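Ribose-phosphate pyrophosphokinase (Thermus thermophilus, PDB 7PN0) catalyses the transfer of a pyrophosphoryl group from ATP to ribose 5-phosphate, producing phosphoribosyl pyrophosphate (PRPP). Local coordinates at residues Ala81-Ala86 with Trp295-Gly300; Ser145-Ile150 with Ala180-Leu185; Ala151-Thr156 with Arg282-Ala287; Arg175-Ala180 with Leu185-Ile190. All coordinates share one frame; numbering follows the deposited sequence.

Contact 1: Ala81-Ala86 with Trp295-Gly300; sequences AARVTA and WRIHRG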
# COMPACT_ATOMS: atom_id res chain seq x y z
N ALA A 81 -12.98 -10.75 12.25
CA ALA A 81 -12.75 -12.04 11.56
C ALA A 81 -11.24 -12.31 11.45
O ALA A 81 -10.51 -11.38 11.22
CB ALA A 81 -13.39 -12.01 10.22
N ALA A 82 -10.82 -13.57 11.55
CA ALA A 82 -9.39 -13.96 11.36
C ALA A 82 -9.08 -13.91 9.87
O ALA A 82 -7.97 -13.53 9.49
CB ALA A 82 -9.13 -15.34 11.89
N ARG A 83 -10.02 -14.39 9.06
CA ARG A 83 -9.80 -14.53 7.61
C ARG A 83 -11.16 -14.32 6.96
O ARG A 83 -12.19 -14.81 7.52
CB ARG A 83 -9.20 -15.86 7.21
CG ARG A 83 -8.78 -15.86 5.74
CD ARG A 83 -7.90 -17.05 5.40
NE ARG A 83 -8.55 -18.34 5.68
CZ ARG A 83 -7.97 -19.51 5.43
NH1 ARG A 83 -8.58 -20.63 5.73
NH2 ARG A 83 -6.77 -19.55 4.85
N VAL A 84 -11.15 -13.63 5.83
CA VAL A 84 -12.39 -13.41 5.03
C VAL A 84 -12.17 -13.88 3.58
O VAL A 84 -11.27 -13.38 2.91
CB VAL A 84 -12.83 -11.94 5.09
CG1 VAL A 84 -14.04 -11.71 4.21
CG2 VAL A 84 -13.13 -11.51 6.50
N THR A 85 -12.99 -14.83 3.14
CA THR A 85 -13.00 -15.31 1.75
C THR A 85 -14.27 -14.82 1.06
O THR A 85 -15.41 -15.10 1.60
CB THR A 85 -12.91 -16.84 1.70
OG1 THR A 85 -11.71 -17.26 2.36
CG2 THR A 85 -13.02 -17.36 0.29
N ALA A 86 -14.12 -14.21 -0.11
CA ALA A 86 -15.23 -13.89 -1.02
C ALA A 86 -15.50 -15.17 -1.81
O ALA A 86 -14.71 -15.54 -2.66
CB ALA A 86 -14.93 -12.75 -1.95
N TRP A 295 -14.37 -26.56 2.92
CA TRP A 295 -13.84 -27.46 3.98
C TRP A 295 -12.31 -27.55 3.84
O TRP A 295 -11.58 -27.39 4.84
CB TRP A 295 -14.54 -28.83 3.91
CG TRP A 295 -14.04 -29.76 4.97
CD1 TRP A 295 -13.34 -30.91 4.81
CD2 TRP A 295 -14.20 -29.57 6.39
NE1 TRP A 295 -13.06 -31.47 6.03
CE2 TRP A 295 -13.54 -30.65 7.02
CE3 TRP A 295 -14.78 -28.57 7.19
CZ2 TRP A 295 -13.47 -30.76 8.41
CZ3 TRP A 295 -14.70 -28.67 8.57
CH2 TRP A 295 -14.07 -29.76 9.16
N ARG A 296 -11.83 -27.71 2.62
CA ARG A 296 -10.39 -27.93 2.36
C ARG A 296 -9.62 -26.62 2.52
O ARG A 296 -8.54 -26.65 3.10
CB ARG A 296 -10.23 -28.51 0.97
CG ARG A 296 -10.75 -29.93 0.93
CD ARG A 296 -10.39 -30.62 -0.33
NE ARG A 296 -11.08 -31.91 -0.34
CZ ARG A 296 -10.69 -32.93 -1.07
NH1 ARG A 296 -9.63 -32.82 -1.83
NH2 ARG A 296 -11.37 -34.06 -1.04
N ILE A 297 -10.18 -25.49 2.11
CA ILE A 297 -9.52 -24.17 2.37
C ILE A 297 -9.33 -24.00 3.88
O ILE A 297 -8.25 -23.63 4.29
CB ILE A 297 -10.36 -23.03 1.77
CG1 ILE A 297 -10.34 -23.06 0.25
CG2 ILE A 297 -9.88 -21.68 2.27
CD1 ILE A 297 -11.50 -22.37 -0.44
N HIS A 298 -10.40 -24.19 4.65
CA HIS A 298 -10.45 -24.11 6.13
C HIS A 298 -9.42 -25.04 6.80
O HIS A 298 -8.77 -24.61 7.76
CB HIS A 298 -11.85 -24.43 6.67
CG HIS A 298 -11.96 -24.23 8.14
ND1 HIS A 298 -12.27 -25.29 9.05
CD2 HIS A 298 -11.70 -23.15 8.90
CE1 HIS A 298 -12.24 -24.80 10.27
NE2 HIS A 298 -11.90 -23.50 10.21
N ARG A 299 -9.27 -26.27 6.32
CA ARG A 299 -8.42 -27.29 6.98
C ARG A 299 -7.02 -27.33 6.36
O ARG A 299 -6.19 -28.05 6.90
CB ARG A 299 -9.09 -28.65 6.89
CG ARG A 299 -10.47 -28.72 7.52
CD ARG A 299 -10.51 -28.67 9.04
NE ARG A 299 -9.47 -29.47 9.67
CZ ARG A 299 -8.84 -29.17 10.81
NH1 ARG A 299 -9.14 -28.07 11.48
NH2 ARG A 299 -7.90 -29.98 11.26
N GLY A 300 -6.77 -26.60 5.26
CA GLY A 300 -5.47 -26.62 4.55
C GLY A 300 -5.23 -27.90 3.77
O GLY A 300 -4.07 -28.35 3.70
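The R83 guanidinium has I297 over one face, with the CG2 methyl 3.8 Å from NH1, and the backbone of H298 at its edge, where CA lies in the guanidinium plane. This is where the C-terminal helix 287-299 docks on the N-terminal PRTase-like domain: strand 83-88 is the middle strand of that domain's five-stranded parallel sheet. A second flat group, the W295 indole, is covered within the helix itself, R299 CG sitting 3.6 Å above the centre of one face. With CG anti to the backbone N (chi1 -170°) and a bend at chi3, the R83 chain leaves the strand and turns its head across the last turn of the helix. There NH1 meets a backbone carbonyl near the helix C-terminus, an end whose dipole would probably favour a cation. The stronger grips come from acids: NE forms a salt bridge to D51, and NH2 one to E49 of the second subunit. I297 continues the apolar side of the contact toward F53 and L124, while H298 NE2 is bonded to the carbonyl of R1. The bond from R83 NH1 to I297 O is weak, 3.3 Å long and bent to 146°.

Contact 2: Ser145-Ile150 with Ala180-Leu185; sequences SAEPVI and ARRLGL. With SO4 (sulfate ion), chain F.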
# COMPACT_ATOMS: atom_id res chain seq x y z
N SER A 145 -13.44 -25.96 -11.30
CA SER A 145 -13.91 -26.37 -12.64
C SER A 145 -15.27 -27.06 -12.54
O SER A 145 -15.45 -27.90 -11.60
CB SER A 145 -12.92 -27.29 -13.25
OG SER A 145 -13.40 -27.75 -14.51
N ALA A 146 -16.16 -26.76 -13.47
CA ALA A 146 -17.46 -27.47 -13.68
C ALA A 146 -17.28 -28.66 -14.62
O ALA A 146 -18.27 -29.39 -14.80
CB ALA A 146 -18.50 -26.55 -14.23
N GLU A 147 -16.08 -28.89 -15.14
CA GLU A 147 -15.85 -30.00 -16.11
C GLU A 147 -16.44 -31.32 -15.59
O GLU A 147 -17.17 -31.97 -16.31
CB GLU A 147 -14.37 -30.20 -16.41
CG GLU A 147 -13.80 -29.25 -17.47
CD GLU A 147 -12.36 -29.61 -17.85
OE1 GLU A 147 -11.97 -30.78 -17.70
OE2 GLU A 147 -11.64 -28.70 -18.29
N PRO A 148 -16.10 -31.81 -14.37
CA PRO A 148 -16.60 -33.12 -13.94
C PRO A 148 -18.14 -33.14 -13.82
O PRO A 148 -18.75 -34.14 -14.20
CB PRO A 148 -15.90 -33.36 -12.60
CG PRO A 148 -14.66 -32.48 -12.68
CD PRO A 148 -15.14 -31.26 -13.42
N VAL A 149 -18.76 -32.04 -13.35
CA VAL A 149 -20.22 -32.07 -13.08
C VAL A 149 -20.94 -32.04 -14.44
O VAL A 149 -22.00 -32.74 -14.58
CB VAL A 149 -20.66 -30.91 -12.16
CG1 VAL A 149 -22.17 -30.74 -12.16
CG2 VAL A 149 -20.20 -31.14 -10.71
N ILE A 150 -20.42 -31.29 -15.41
CA ILE A 150 -21.06 -31.15 -16.76
C ILE A 150 -20.92 -32.47 -17.53
O ILE A 150 -21.91 -32.92 -18.17
CB ILE A 150 -20.47 -29.95 -17.53
CG1 ILE A 150 -20.91 -28.64 -16.89
CG2 ILE A 150 -20.81 -30.00 -19.02
CD1 ILE A 150 -20.41 -27.40 -17.57
N ALA A 180 -15.16 -33.57 -24.59
CA ALA A 180 -15.04 -34.68 -25.57
C ALA A 180 -14.13 -35.75 -24.99
O ALA A 180 -14.45 -36.96 -25.11
CB ALA A 180 -14.54 -34.17 -26.90
N ARG A 181 -12.98 -35.36 -24.44
CA ARG A 181 -11.99 -36.33 -23.92
C ARG A 181 -12.62 -37.06 -22.72
O ARG A 181 -12.40 -38.27 -22.61
CB ARG A 181 -10.65 -35.66 -23.63
CG ARG A 181 -9.87 -35.26 -24.89
CD ARG A 181 -8.46 -34.70 -24.67
NE ARG A 181 -8.39 -33.81 -23.51
CZ ARG A 181 -8.52 -32.48 -23.52
NH1 ARG A 181 -8.49 -31.83 -22.38
NH2 ARG A 181 -8.69 -31.80 -24.65
N ARG A 182 -13.37 -36.35 -21.87
CA ARG A 182 -14.00 -36.93 -20.65
C ARG A 182 -15.07 -37.96 -21.01
O ARG A 182 -15.18 -38.97 -20.27
CB ARG A 182 -14.61 -35.84 -19.78
CG ARG A 182 -13.60 -35.13 -18.89
CD ARG A 182 -14.25 -33.96 -18.16
NE ARG A 182 -13.24 -33.27 -17.39
CZ ARG A 182 -12.75 -33.66 -16.21
NH1 ARG A 182 -13.13 -34.78 -15.61
NH2 ARG A 182 -11.81 -32.93 -15.66
N LEU A 183 -15.84 -37.72 -22.08
CA LEU A 183 -16.94 -38.62 -22.54
C LEU A 183 -16.50 -39.61 -23.63
O LEU A 183 -17.37 -40.39 -24.05
CB LEU A 183 -18.07 -37.75 -23.07
CG LEU A 183 -18.67 -36.80 -22.05
CD1 LEU A 183 -19.90 -36.13 -22.62
CD2 LEU A 183 -19.03 -37.56 -20.78
N GLY A 184 -15.25 -39.55 -24.11
CA GLY A 184 -14.71 -40.44 -25.15
C GLY A 184 -15.43 -40.23 -26.46
O GLY A 184 -15.74 -41.20 -27.12
N LEU A 185 -15.68 -38.99 -26.82
CA LEU A 185 -16.50 -38.60 -27.98
C LEU A 185 -15.60 -37.89 -28.98
O LEU A 185 -14.59 -37.27 -28.61
CB LEU A 185 -17.60 -37.65 -27.52
CG LEU A 185 -19.01 -38.19 -27.26
CD1 LEU A 185 -19.07 -39.68 -26.97
CD2 LEU A 185 -19.69 -37.40 -26.16
S SO4 F . -14.15 -24.76 -16.46
O1 SO4 F . -13.02 -25.52 -15.99
O2 SO4 F . -15.22 -24.92 -15.50
O3 SO4 F . -14.60 -25.27 -17.78
O4 SO4 F . -13.81 -23.38 -16.54
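E147 and R182 tie two adjacent helices, 147-157 and 173-183, on one side of the mixed sheet in the C-terminal PRTase-like half of the chain. The approach to E147 begins at S145, just before the first helix. Its OG is anti to the backbone N (chi1 177°), a setting that lets the same oxygen accept the capping bond from E147 N at 3.0 Å and donate to O1 of a bound sulfate at 2.7 Å. A146 adds its backbone N, 2.9 Å from sulfate O2, so the turn holds the anion with two successive residues. Next comes E147, whose extended side chain crosses that of R182 at about a right angle. R182 grips it side-on with two nitrogens converging on one oxygen: NE lies 2.8 Å from E147 OE1 and NH2 3.0 Å from it. NE takes the anti lone pair of OE1, and although OE1 is in the guanidinium plane, the carboxylate is turned 70° against that plane. R182 NH2 also reaches the carbonyl of T308, and F307 packs beside the pair. A leucine in place of R182 would probably leave the E147 carboxylate without its positive mate and T308 O short of a donor. P148 closes the walk by lying over one guanidinium face: its N sits 4.2 Å above the centre of the group, and its ring CG is 4.0 Å from R182 NH1.

Contact 3: Ala151-Thr156 with Arg282-Ala287; sequences ANYFAT and RTLTVA
Both methyls of L284 land side by side on the root of the Y153 side chain, where CB carries the ring. CD2 is 3.6 Å from Y153 CD1 and nearly as close to CB, while CD1 of the leucine lies 3.8 Å from Y153 CB; the two side chains cross at about a right angle. Y153 CG is roughly anti to the backbone N (chi1 159°), which swings the ring off the helix toward the strand and brings its CE1 to within 4.4 Å of R282 CG. The polar tips find a common partner further on: Y153 OH is hydrogen-bonded to E266, and R282 NH1 forms a salt bridge with the same carboxylate, so one acid serves both ends of the contact. The far side of the phenol ring leans on its own helix neighbour, CD2 sitting 3.9 Å above the centre of the F154 ring. Beyond L284 the chain makes an ST turn, T285 OG1 accepting from A287 N at 3.3 Å as helix 287-299 begins. Strand 281-284 is the outermost strand on its side of the mixed sheet within this chain. Helix 147-157 lies over it and its neighbours, Y153 also touching A268 of strand 266-270 and Y243 of strand 241-246, while A151 and F154 face helix 173-183.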
# COMPACT_ATOMS: atom_id res chain seq x y z
N ALA A 151 -19.74 -33.07 -17.50
CA ALA A 151 -19.50 -34.37 -18.16
C ALA A 151 -20.40 -35.46 -17.51
O ALA A 151 -21.03 -36.26 -18.24
CB ALA A 151 -18.03 -34.69 -18.11
N ASN A 152 -20.54 -35.48 -16.19
CA ASN A 152 -21.44 -36.43 -15.48
C ASN A 152 -22.88 -36.29 -16.00
O ASN A 152 -23.55 -37.32 -16.30
CB ASN A 152 -21.37 -36.26 -13.97
CG ASN A 152 -22.20 -37.31 -13.24
OD1 ASN A 152 -21.78 -38.45 -13.17
ND2 ASN A 152 -23.35 -36.92 -12.70
N TYR A 153 -23.36 -35.05 -16.09
CA TYR A 153 -24.72 -34.74 -16.58
C TYR A 153 -24.91 -35.43 -17.92
O TYR A 153 -25.86 -36.23 -18.09
CB TYR A 153 -24.94 -33.23 -16.75
CG TYR A 153 -26.08 -32.91 -17.68
CD1 TYR A 153 -27.39 -33.16 -17.31
CD2 TYR A 153 -25.85 -32.40 -18.94
CE1 TYR A 153 -28.44 -32.87 -18.16
CE2 TYR A 153 -26.89 -32.14 -19.82
CZ TYR A 153 -28.20 -32.38 -19.43
OH TYR A 153 -29.23 -32.07 -20.29
N PHE A 154 -24.04 -35.14 -18.89
CA PHE A 154 -24.20 -35.69 -20.25
C PHE A 154 -24.13 -37.23 -20.18
O PHE A 154 -24.94 -37.89 -20.87
CB PHE A 154 -23.15 -35.14 -21.23
CG PHE A 154 -23.39 -33.75 -21.73
CD1 PHE A 154 -24.49 -33.42 -22.51
CD2 PHE A 154 -22.48 -32.73 -21.42
CE1 PHE A 154 -24.67 -32.13 -22.99
CE2 PHE A 154 -22.68 -31.44 -21.89
CZ PHE A 154 -23.76 -31.15 -22.68
N ALA A 155 -23.16 -37.80 -19.47
CA ALA A 155 -23.00 -39.26 -19.34
C ALA A 155 -24.31 -39.87 -18.81
O ALA A 155 -24.60 -41.01 -19.21
CB ALA A 155 -21.85 -39.65 -18.44
N THR A 156 -25.10 -39.15 -17.99
CA THR A 156 -26.36 -39.71 -17.44
C THR A 156 -27.57 -39.41 -18.31
O THR A 156 -28.64 -39.93 -17.95
CB THR A 156 -26.62 -39.25 -16.01
OG1 THR A 156 -26.94 -37.87 -16.03
CG2 THR A 156 -25.46 -39.57 -15.11
N ARG A 282 -32.52 -27.76 -16.85
CA ARG A 282 -32.08 -28.70 -15.79
C ARG A 282 -30.99 -28.03 -14.93
O ARG A 282 -30.18 -27.24 -15.49
CB ARG A 282 -31.53 -29.96 -16.44
CG ARG A 282 -31.46 -31.16 -15.51
CD ARG A 282 -32.76 -31.94 -15.44
NE ARG A 282 -32.53 -33.38 -15.59
CZ ARG A 282 -33.15 -34.18 -16.48
NH1 ARG A 282 -34.06 -33.70 -17.32
NH2 ARG A 282 -32.86 -35.47 -16.51
N THR A 283 -30.98 -28.34 -13.64
CA THR A 283 -30.00 -27.78 -12.69
C THR A 283 -28.99 -28.84 -12.26
O THR A 283 -29.38 -29.96 -11.93
CB THR A 283 -30.71 -27.17 -11.48
OG1 THR A 283 -31.54 -26.12 -11.95
CG2 THR A 283 -29.71 -26.63 -10.47
N LEU A 284 -27.71 -28.47 -12.27
CA LEU A 284 -26.59 -29.33 -11.85
C LEU A 284 -26.00 -28.67 -10.60
O LEU A 284 -25.29 -27.63 -10.72
CB LEU A 284 -25.53 -29.45 -12.96
CG LEU A 284 -26.04 -29.70 -14.38
CD1 LEU A 284 -24.88 -29.67 -15.37
CD2 LEU A 284 -26.81 -31.03 -14.48
N THR A 285 -26.33 -29.16 -9.42
CA THR A 285 -25.96 -28.43 -8.18
C THR A 285 -24.43 -28.50 -7.98
O THR A 285 -23.81 -29.55 -8.20
CB THR A 285 -26.75 -28.88 -6.96
OG1 THR A 285 -26.33 -27.92 -5.99
CG2 THR A 285 -26.49 -30.30 -6.52
N VAL A 286 -23.83 -27.37 -7.60
CA VAL A 286 -22.39 -27.31 -7.26
C VAL A 286 -22.27 -26.95 -5.78
O VAL A 286 -21.14 -26.73 -5.33
CB VAL A 286 -21.63 -26.32 -8.17
CG1 VAL A 286 -21.50 -26.89 -9.58
CG2 VAL A 286 -22.30 -24.97 -8.20
N ALA A 287 -23.36 -26.93 -5.03
CA ALA A 287 -23.28 -26.73 -3.56
C ALA A 287 -22.33 -27.74 -2.91
O ALA A 287 -21.47 -27.36 -2.10
CB ALA A 287 -24.68 -26.79 -2.96

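Contact 4: Arg175-Ala180 with Leu185-Ile190; sequences RASALA and LPLAFI. With SO4 (sulfate ion), chain F.
L187 reaches back from its strand onto the helix that precedes it, in the beta-alpha-beta unit formed by strand 163-167, helix 173-183 and strand 187-194. Its CB is 4.3 Å from A180 CB. CG stands anti to the backbone N (chi1 -178°), which directs the fork at the helix one turn earlier. There the branches part: CD1 rests on A176 CB at 3.8 Å, and CD2 on S177 CB at 3.7 Å. The small residues here are consistent with the 9.0 Å axis-to-axis approach of the helix and strand segments, which run at 151° to each other. The tight turn between them is closed by the nearly straight backbone bond from L185 N to A180 O. R203 of the third subunit packs on L187, and F189 meets F189 of that subunit edge to face. At the other end of the helix segment, R175 bends at chi3 and presents its guanidinium edge to the sulfate that S145 and A146 also bind. T127 OG1 is a further partner of the anion. An alanine at R175 would remove two N-H donors and their positive charge, and is likely to leave sulfate O3 and O4 without these partners and the anion less firmly held. R175 NE lies 2.8 Å from sulfate O3, and its NH1 is 3.0 Å from O4 in a bond of 168°.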
# COMPACT_ATOMS: atom_id res chain seq x y z
N ARG A 175 -12.73 -25.82 -24.14
CA ARG A 175 -13.72 -26.34 -23.16
C ARG A 175 -14.46 -27.53 -23.80
O ARG A 175 -14.64 -28.58 -23.13
CB ARG A 175 -14.65 -25.23 -22.67
CG ARG A 175 -15.69 -25.73 -21.67
CD ARG A 175 -16.41 -24.59 -20.95
NE ARG A 175 -15.56 -23.86 -20.01
CZ ARG A 175 -15.05 -22.64 -20.18
NH1 ARG A 175 -14.29 -22.14 -19.22
NH2 ARG A 175 -15.23 -21.93 -21.29
N ALA A 176 -14.82 -27.43 -25.08
CA ALA A 176 -15.48 -28.53 -25.82
C ALA A 176 -14.55 -29.75 -25.90
O ALA A 176 -15.03 -30.89 -25.69
CB ALA A 176 -15.94 -28.05 -27.18
N SER A 177 -13.27 -29.56 -26.20
CA SER A 177 -12.27 -30.65 -26.29
C SER A 177 -12.13 -31.42 -24.97
O SER A 177 -11.95 -32.66 -24.99
CB SER A 177 -10.95 -30.10 -26.71
OG SER A 177 -10.06 -31.17 -26.88
N ALA A 178 -12.12 -30.70 -23.85
CA ALA A 178 -12.04 -31.28 -22.49
C ALA A 178 -13.24 -32.19 -22.27
O ALA A 178 -13.03 -33.28 -21.74
CB ALA A 178 -12.01 -30.19 -21.43
N LEU A 179 -14.44 -31.72 -22.60
CA LEU A 179 -15.70 -32.50 -22.47
C LEU A 179 -15.61 -33.75 -23.36
O LEU A 179 -15.93 -34.85 -22.89
CB LEU A 179 -16.89 -31.64 -22.90
CG LEU A 179 -18.21 -32.39 -22.90
CD1 LEU A 179 -18.58 -32.86 -21.50
CD2 LEU A 179 -19.31 -31.54 -23.47
N ALA A 180 -15.16 -33.57 -24.59
CA ALA A 180 -15.04 -34.68 -25.57
C ALA A 180 -14.13 -35.75 -24.99
O ALA A 180 -14.45 -36.96 -25.11
CB ALA A 180 -14.54 -34.17 -26.90
N LEU A 185 -15.68 -38.99 -26.82
CA LEU A 185 -16.50 -38.60 -27.98
C LEU A 185 -15.60 -37.89 -28.98
O LEU A 185 -14.59 -37.27 -28.61
CB LEU A 185 -17.60 -37.65 -27.52
CG LEU A 185 -19.01 -38.19 -27.26
CD1 LEU A 185 -19.07 -39.68 -26.97
CD2 LEU A 185 -19.69 -37.40 -26.16
N PRO A 186 -15.99 -37.94 -30.27
CA PRO A 186 -15.36 -37.12 -31.29
C PRO A 186 -15.71 -35.65 -31.03
O PRO A 186 -16.70 -35.38 -30.39
CB PRO A 186 -15.98 -37.61 -32.61
CG PRO A 186 -17.31 -38.22 -32.21
CD PRO A 186 -17.10 -38.75 -30.80
N LEU A 187 -14.87 -34.76 -31.54
CA LEU A 187 -15.03 -33.28 -31.45
C LEU A 187 -15.27 -32.75 -32.85
O LEU A 187 -14.54 -33.15 -33.74
CB LEU A 187 -13.78 -32.68 -30.81
CG LEU A 187 -13.79 -31.18 -30.59
CD1 LEU A 187 -14.88 -30.76 -29.63
CD2 LEU A 187 -12.43 -30.71 -30.07
N ALA A 188 -16.31 -31.96 -33.05
CA ALA A 188 -16.60 -31.34 -34.36
C ALA A 188 -16.58 -29.83 -34.17
O ALA A 188 -16.69 -29.38 -33.02
CB ALA A 188 -17.93 -31.81 -34.88
N PHE A 189 -16.48 -29.09 -35.27
CA PHE A 189 -16.54 -27.62 -35.29
C PHE A 189 -17.59 -27.21 -36.33
O PHE A 189 -17.54 -27.72 -37.48
CB PHE A 189 -15.16 -27.02 -35.58
CG PHE A 189 -15.15 -25.51 -35.50
CD1 PHE A 189 -15.52 -24.74 -36.58
CD2 PHE A 189 -14.86 -24.88 -34.31
CE1 PHE A 189 -15.59 -23.35 -36.47
CE2 PHE A 189 -14.92 -23.50 -34.20
CZ PHE A 189 -15.30 -22.74 -35.28
N ILE A 190 -18.44 -26.26 -35.99
CA ILE A 190 -19.43 -25.74 -36.97
C ILE A 190 -19.21 -24.23 -37.12
O ILE A 190 -19.41 -23.47 -36.15
CB ILE A 190 -20.86 -26.21 -36.63
CG1 ILE A 190 -21.84 -25.94 -37.78
CG2 ILE A 190 -21.36 -25.62 -35.31
CD1 ILE A 190 -23.17 -26.72 -37.69
S SO4 F . -14.15 -24.76 -16.46
O1 SO4 F . -13.02 -25.52 -15.99
O2 SO4 F . -15.22 -24.92 -15.50
O3 SO4 F . -14.60 -25.27 -17.78
O4 SO4 F . -13.81 -23.38 -16.54

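How the contacts relate
Contact 1 stands apart, its centre 27 Å or more from the others: it joins the C-terminal helix to the N-terminal sheet, beside a neighbouring subunit. Contacts 2, 3 and 4 form a connected patch in the other half of the chain. Helix 147-157 serves contacts 2 and 3, helix 173-183 serves contacts 2 and 4, and L179 of contact 4 packs on A151 and F154 of contact 3. None is wholly core; each mixes buried and more open residues. A salt bridge carries contact 2; in contact 1 an arginine makes a weak bond to a helix carbonyl and finds its acids outside the two segments; contacts 3 and 4 are mainly apolar where helix meets strand. The sulfate links contacts 2 and 4.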